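Local coordinates for protein GP37 (Pseudomonas phage phikz, PDB 5FT0) that probably inhibits the host ribonuclease RNase E and thereby blocks RNA turnover by the RNA degradosome during phage infection, at residues L176-F190 against F213-I227. Residues are numbered along the deposited sequence; the frame is centred on the assembly and turned at random.
Sequences LILAYTDYFANKLAF and FEGCHPDVEEVLFTI. With ARG (arginine), chain C.
Leu188 O takes the backbone N-H of Cys216 at 2.6 Å (N to O), nearly straight at 172° about the hydrogen, although the donor stands above the carbonyl plane. Gly215 CA adds a CA-H...O contact to the same oxygen. One turn back, a water bridges Phe184 O and Glu214 O, the water oxygen 2.7 Å from Glu214 O. Phe184 is held on both faces: Phe213 CB lies over the ring centre, 3.4 Å from the centroid, and Leu188 CD1 covers the opposite face. Its edge meets the backbone, with Phe184 CE2 3.4 Å from Gly215 N. Here helix 158-187 packs across the hairpin of strands 206-217 and 220-232 in the seven-stranded antiparallel sheet; the axes of 176-187 and 213-217 come within 7.8 Å at their closest. Farther along, Ile227 CD1 sits over one face of Tyr180, whose ring leans obliquely on Phe225, planes at 32°; Phe130 of strand 122-132 also touches both aromatics. Cys216 CB lies over the Phe190 ring, 3.6 Å from its centroid, while SG, anti to the backbone N (chi1 -177°), approaches the same ring only obliquely. A bound arginine occupies that ring's other face, and its NH1 is hydrogen-bonded to Glu214 OE1, though the 2.5 Å between these two atoms is so short that the exact length is doubtful; Asp192 and Ala194 complete this pocket.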
loop_
_atom_site.group_PDB
_atom_site.type_symbol
_atom_site.label_atom_id
_atom_site.label_comp_id
_atom_site.label_asym_id
_atom_site.label_seq_id
_atom_site.Cartn_x
_atom_site.Cartn_y
_atom_site.Cartn_z
ATOM N N LEU A 176 14.032 -17.188 18.693
ATOM C CA LEU A 176 14.394 -16.148 17.735
ATOM C C LEU A 176 15.161 -15.026 18.422
ATOM O O LEU A 176 16.219 -14.596 17.946
ATOM C CB LEU A 176 13.140 -15.606 17.049
ATOM C CG LEU A 176 13.306 -14.331 16.215
ATOM C CD1 LEU A 176 14.244 -14.575 15.045
ATOM C CD2 LEU A 176 11.956 -13.832 15.720
ATOM N N ILE A 177 14.641 -14.543 19.552
ATOM C CA ILE A 177 15.342 -13.524 20.328
ATOM C C ILE A 177 16.703 -14.039 20.771
ATOM O O ILE A 177 17.713 -13.332 20.673
ATOM C CB ILE A 177 14.485 -13.089 21.532
ATOM C CG1 ILE A 177 13.155 -12.501 21.057
ATOM C CG2 ILE A 177 15.248 -12.098 22.409
ATOM C CD1 ILE A 177 13.308 -11.353 20.084
ATOM N N LEU A 178 16.748 -15.280 21.263
ATOM C CA LEU A 178 17.999 -15.862 21.736
ATOM C C LEU A 178 19.034 -15.926 20.620
ATOM O O LEU A 178 20.208 -15.600 20.825
ATOM C CB LEU A 178 17.733 -17.258 22.300
ATOM C CG LEU A 178 18.447 -17.671 23.587
ATOM C CD1 LEU A 178 17.956 -16.835 24.760
ATOM C CD2 LEU A 178 18.231 -19.155 23.850
ATOM N N ALA A 179 18.608 -16.339 19.423
ATOM C CA ALA A 179 19.526 -16.442 18.294
ATOM C C ALA A 179 20.155 -15.092 17.969
ATOM O O ALA A 179 21.370 -14.995 17.757
ATOM C CB ALA A 179 18.792 -17.003 17.076
ATOM N N TYR A 180 19.339 -14.035 17.924
ATOM C CA TYR A 180 19.880 -12.699 17.705
ATOM C C TYR A 180 20.750 -12.263 18.875
ATOM O O TYR A 180 21.785 -11.615 18.678
ATOM C CB TYR A 180 18.745 -11.699 17.475
ATOM C CG TYR A 180 18.311 -11.623 16.034
ATOM C CD1 TYR A 180 17.411 -12.542 15.511
ATOM C CD2 TYR A 180 18.827 -10.654 15.188
ATOM C CE1 TYR A 180 17.023 -12.485 14.188
ATOM C CE2 TYR A 180 18.446 -10.589 13.863
ATOM C CZ TYR A 180 17.545 -11.509 13.368
ATOM O OH TYR A 180 17.163 -11.447 12.049
ATOM N N THR A 181 20.346 -12.614 20.098
ATOM C CA THR A 181 21.137 -12.263 21.274
ATOM C C THR A 181 22.505 -12.935 21.233
ATOM O O THR A 181 23.532 -12.294 21.480
ATOM C CB THR A 181 20.385 -12.655 22.545
ATOM O OG1 THR A 181 19.105 -12.008 22.561
ATOM C CG2 THR A 181 21.173 -12.244 23.779
ATOM N N ASP A 182 22.534 -14.230 20.912
ATOM C CA ASP A 182 23.803 -14.945 20.840
ATOM C C ASP A 182 24.656 -14.445 19.682
ATOM O O ASP A 182 25.870 -14.262 19.828
ATOM C CB ASP A 182 23.554 -16.449 20.715
ATOM C CG ASP A 182 22.990 -17.052 21.984
ATOM O OD1 ASP A 182 23.109 -16.412 23.052
ATOM O OD2 ASP A 182 22.436 -18.168 21.914
ATOM N N TYR A 183 24.038 -14.217 18.519
ATOM C CA TYR A 183 24.804 -13.774 17.357
ATOM C C TYR A 183 25.515 -12.457 17.636
ATOM O O TYR A 183 26.704 -12.306 17.335
ATOM C CB TYR A 183 23.899 -13.641 16.133
ATOM C CG TYR A 183 24.686 -13.404 14.867
ATOM C CD1 TYR A 183 25.147 -14.468 14.107
ATOM C CD2 TYR A 183 24.989 -12.115 14.442
ATOM C CE1 TYR A 183 25.878 -14.261 12.953
ATOM C CE2 TYR A 183 25.723 -11.896 13.289
ATOM C CZ TYR A 183 26.164 -12.974 12.548
ATOM O OH TYR A 183 26.898 -12.768 11.401
ATOM N N PHE A 184 24.804 -11.485 18.208
ATOM C CA PHE A 184 25.435 -10.200 18.492
ATOM C C PHE A 184 26.516 -10.335 19.557
ATOM O O PHE A 184 27.583 -9.721 19.445
ATOM C CB PHE A 184 24.379 -9.176 18.914
ATOM C CG PHE A 184 23.844 -8.363 17.769
ATOM C CD1 PHE A 184 22.829 -8.856 16.961
ATOM C CD2 PHE A 184 24.365 -7.109 17.495
ATOM C CE1 PHE A 184 22.341 -8.106 15.901
ATOM C CE2 PHE A 184 23.885 -6.355 16.436
ATOM C CZ PHE A 184 22.869 -6.853 15.639
ATOM N N ALA A 185 26.270 -11.152 20.583
ATOM C CA ALA A 185 27.231 -11.269 21.677
ATOM C C ALA A 185 28.473 -12.047 21.258
ATOM O O ALA A 185 29.582 -11.742 21.714
ATOM C CB ALA A 185 26.571 -11.928 22.886
ATOM N N ASN A 186 28.315 -13.046 20.388
ATOM C CA ASN A 186 29.418 -13.932 20.029
ATOM C C ASN A 186 30.036 -13.627 18.673
ATOM O O ASN A 186 31.226 -13.895 18.479
ATOM C CB ASN A 186 28.948 -15.392 20.037
ATOM C CG ASN A 186 28.360 -15.807 21.372
ATOM O OD1 ASN A 186 28.825 -15.380 22.427
ATOM N ND2 ASN A 186 27.324 -16.642 21.329
ATOM N N LYS A 187 29.269 -13.079 17.730
ATOM C CA LYS A 187 29.751 -12.858 16.373
ATOM C C LYS A 187 29.978 -11.394 16.034
ATOM O O LYS A 187 30.654 -11.107 15.041
ATOM C CB LYS A 187 28.773 -13.457 15.353
ATOM C CG LYS A 187 28.340 -14.874 15.674
ATOM C CD LYS A 187 29.507 -15.822 15.543
ATOM C CE LYS A 187 29.046 -17.271 15.553
ATOM N NZ LYS A 187 30.144 -18.189 15.140
ATOM N N LEU A 188 29.425 -10.467 16.813
ATOM C CA LEU A 188 29.594 -9.034 16.592
ATOM C C LEU A 188 30.084 -8.367 17.866
ATOM O O LEU A 188 29.685 -7.248 18.203
ATOM C CB LEU A 188 28.291 -8.399 16.113
ATOM C CG LEU A 188 27.672 -8.978 14.838
ATOM C CD1 LEU A 188 26.287 -8.378 14.590
ATOM C CD2 LEU A 188 28.585 -8.748 13.636
ATOM N N ALA A 189 30.969 -9.050 18.588
ATOM C CA ALA A 189 31.320 -8.639 19.940
ATOM C C ALA A 189 32.259 -7.440 19.941
ATOM O O ALA A 189 33.168 -7.336 19.112
ATOM C CB ALA A 189 31.968 -9.799 20.692
ATOM N N PHE A 190 32.025 -6.528 20.879
ATOM C CA PHE A 190 32.976 -5.483 21.215
ATOM C C PHE A 190 33.975 -6.010 22.239
ATOM O O PHE A 190 33.703 -6.964 22.972
ATOM C CB PHE A 190 32.270 -4.252 21.790
ATOM C CG PHE A 190 31.390 -3.531 20.812
ATOM C CD1 PHE A 190 31.914 -2.560 19.975
ATOM C CD2 PHE A 190 30.028 -3.799 20.752
ATOM C CE1 PHE A 190 31.105 -1.882 19.079
ATOM C CE2 PHE A 190 29.213 -3.125 19.858
ATOM C CZ PHE A 190 29.752 -2.165 19.021
ATOM N N PHE A 213 19.914 -4.376 19.828
ATOM C CA PHE A 213 21.242 -4.967 19.852
ATOM C C PHE A 213 22.237 -4.010 19.217
ATOM O O PHE A 213 21.898 -3.248 18.307
ATOM C CB PHE A 213 21.273 -6.311 19.114
ATOM C CG PHE A 213 20.224 -7.280 19.578
ATOM C CD1 PHE A 213 20.449 -8.092 20.677
ATOM C CD2 PHE A 213 19.013 -7.379 18.916
ATOM C CE1 PHE A 213 19.487 -8.981 21.107
ATOM C CE2 PHE A 213 18.045 -8.269 19.341
ATOM C CZ PHE A 213 18.282 -9.070 20.439
ATOM N N GLU A 214 23.472 -4.061 19.709
ATOM C CA GLU A 214 24.579 -3.280 19.176
ATOM C C GLU A 214 25.703 -4.237 18.823
ATOM O O GLU A 214 26.109 -5.051 19.658
ATOM C CB GLU A 214 25.070 -2.239 20.188
ATOM C CG GLU A 214 23.994 -1.296 20.689
ATOM C CD GLU A 214 24.442 -0.505 21.905
ATOM O OE1 GLU A 214 25.109 0.532 21.728
ATOM O OE2 GLU A 214 24.131 -0.926 23.040
ATOM N N GLY A 215 26.207 -4.141 17.599
ATOM C CA GLY A 215 27.194 -5.076 17.100
ATOM C C GLY A 215 28.459 -4.381 16.640
ATOM O O GLY A 215 28.419 -3.273 16.103
ATOM N N CYS A 216 29.587 -5.054 16.845
ATOM C CA CYS A 216 30.875 -4.579 16.364
ATOM C C CYS A 216 31.174 -5.204 15.007
ATOM O O CYS A 216 31.113 -6.427 14.852
ATOM C CB CYS A 216 31.979 -4.925 17.362
ATOM S SG CYS A 216 33.612 -4.302 16.921
ATOM N N HIS A 217 31.493 -4.360 14.030
ATOM C CA HIS A 217 31.853 -4.793 12.692
ATOM C C HIS A 217 33.084 -4.014 12.249
ATOM O O HIS A 217 33.191 -2.815 12.531
ATOM C CB HIS A 217 30.691 -4.566 11.711
ATOM C CG HIS A 217 30.929 -5.125 10.343
ATOM N ND1 HIS A 217 31.701 -4.483 9.399
ATOM C CD2 HIS A 217 30.480 -6.260 9.755
ATOM C CE1 HIS A 217 31.727 -5.205 8.292
ATOM N NE2 HIS A 217 30.993 -6.287 8.481
ATOM N N PRO A 218 34.027 -4.663 11.564
ATOM C CA PRO A 218 35.310 -3.999 11.267
ATOM C C PRO A 218 35.196 -2.736 10.424
ATOM O O PRO A 218 36.107 -1.903 10.478
ATOM C CB PRO A 218 36.102 -5.087 10.527
ATOM C CG PRO A 218 35.490 -6.371 10.969
ATOM C CD PRO A 218 34.033 -6.083 11.171
ATOM N N ASP A 219 34.121 -2.560 9.656
ATOM C CA ASP A 219 34.044 -1.485 8.675
ATOM C C ASP A 219 33.169 -0.316 9.109
ATOM O O ASP A 219 33.135 0.704 8.414
ATOM C CB ASP A 219 33.532 -2.031 7.338
ATOM C CG ASP A 219 34.487 -3.031 6.716
ATOM O OD1 ASP A 219 35.699 -2.954 7.008
ATOM O OD2 ASP A 219 34.030 -3.892 5.936
ATOM N N VAL A 220 32.458 -0.431 10.230
ATOM C CA VAL A 220 31.529 0.602 10.664
ATOM C C VAL A 220 31.690 0.814 12.160
ATOM O O VAL A 220 32.228 -0.031 12.879
ATOM C CB VAL A 220 30.061 0.247 10.336
ATOM C CG1 VAL A 220 29.845 0.181 8.829
ATOM C CG2 VAL A 220 29.676 -1.060 11.000
ATOM N N GLU A 221 31.206 1.967 12.628
ATOM C CA GLU A 221 31.250 2.248 14.058
ATOM C C GLU A 221 30.388 1.264 14.836
ATOM O O GLU A 221 30.764 0.832 15.934
ATOM C CB GLU A 221 30.797 3.682 14.331
ATOM C CG GLU A 221 31.738 4.745 13.790
ATOM C CD GLU A 221 31.564 6.088 14.474
ATOM O OE1 GLU A 221 30.527 6.295 15.143
ATOM O OE2 GLU A 221 32.469 6.938 14.343
ATOM N N GLU A 222 29.244 0.879 14.276
ATOM C CA GLU A 222 28.265 0.114 15.032
ATOM C C GLU A 222 27.248 -0.503 14.082
ATOM O O GLU A 222 26.891 0.100 13.068
ATOM C CB GLU A 222 27.563 1.020 16.044
ATOM C CG GLU A 222 26.842 0.315 17.157
ATOM C CD GLU A 222 26.293 1.299 18.166
ATOM O OE1 GLU A 222 25.894 2.410 17.754
ATOM O OE2 GLU A 222 26.278 0.971 19.368
ATOM N N VAL A 223 26.787 -1.705 14.418
ATOM C CA VAL A 223 25.648 -2.330 13.759
ATOM C C VAL A 223 24.494 -2.354 14.750
ATOM O O VAL A 223 24.652 -2.826 15.882
ATOM C CB VAL A 223 25.978 -3.748 13.264
ATOM C CG1 VAL A 223 24.749 -4.379 12.633
ATOM C CG2 VAL A 223 27.130 -3.703 12.272
ATOM N N LEU A 224 23.342 -1.842 14.328
ATOM C CA LEU A 224 22.154 -1.770 15.167
ATOM C C LEU A 224 21.067 -2.665 14.590
ATOM O O LEU A 224 20.915 -2.759 13.370
ATOM C CB LEU A 224 21.633 -0.331 15.273
ATOM C CG LEU A 224 22.603 0.734 15.794
ATOM C CD1 LEU A 224 21.937 2.101 15.786
ATOM C CD2 LEU A 224 23.099 0.382 17.186
ATOM N N PHE A 225 20.307 -3.309 15.473
ATOM C CA PHE A 225 19.190 -4.144 15.057
ATOM C C PHE A 225 18.183 -4.213 16.194
ATOM O O PHE A 225 18.559 -4.400 17.355
ATOM C CB PHE A 225 19.649 -5.557 14.670
ATOM C CG PHE A 225 18.671 -6.296 13.792
ATOM C CD1 PHE A 225 17.513 -6.846 14.321
ATOM C CD2 PHE A 225 18.915 -6.442 12.438
ATOM C CE1 PHE A 225 16.617 -7.522 13.510
ATOM C CE2 PHE A 225 18.024 -7.120 11.623
ATOM C CZ PHE A 225 16.875 -7.658 12.161
ATOM N N THR A 226 16.907 -4.058 15.854
ATOM C CA THR A 226 15.824 -4.148 16.823
ATOM C C THR A 226 14.773 -5.125 16.316
ATOM O O THR A 226 14.473 -5.163 15.119
ATOM C CB THR A 226 15.185 -2.769 17.086
ATOM O OG1 THR A 226 16.142 -1.905 17.715
ATOM C CG2 THR A 226 13.966 -2.895 17.989
ATOM N N ILE A 227 14.240 -5.930 17.229
ATOM C CA ILE A 227 13.080 -6.770 16.969
ATOM C C ILE A 227 11.948 -6.282 17.858
ATOM O O ILE A 227 12.119 -6.167 19.078
ATOM C CB ILE A 227 13.377 -8.258 17.235
ATOM C CG1 ILE A 227 14.522 -8.741 16.345
ATOM C CG2 ILE A 227 12.129 -9.093 17.010
ATOM C CD1 ILE A 227 14.853 -10.201 16.529
HETATM N N ARG C . 28.190 -1.210 22.138
HETATM C CA ARG C . 29.458 -0.579 22.479
HETATM C C ARG C . 29.940 -1.044 23.851
HETATM O O ARG C . 29.142 -1.315 24.748
HETATM C CB ARG C . 29.314 0.941 22.447
HETATM C CG ARG C . 28.200 1.453 23.342
HETATM C CD ARG C . 27.924 2.924 23.118
HETATM N NE ARG C . 26.935 3.421 24.070
HETATM C CZ ARG C . 25.620 3.330 23.898
HETATM N NH1 ARG C . 25.129 2.764 22.804
HETATM N NH2 ARG C . 24.795 3.808 24.820
HETATM O OXT ARG C . 31.139 -1.166 24.094
HETATM O O HOH W 1 27.435 -7.175 20.597
#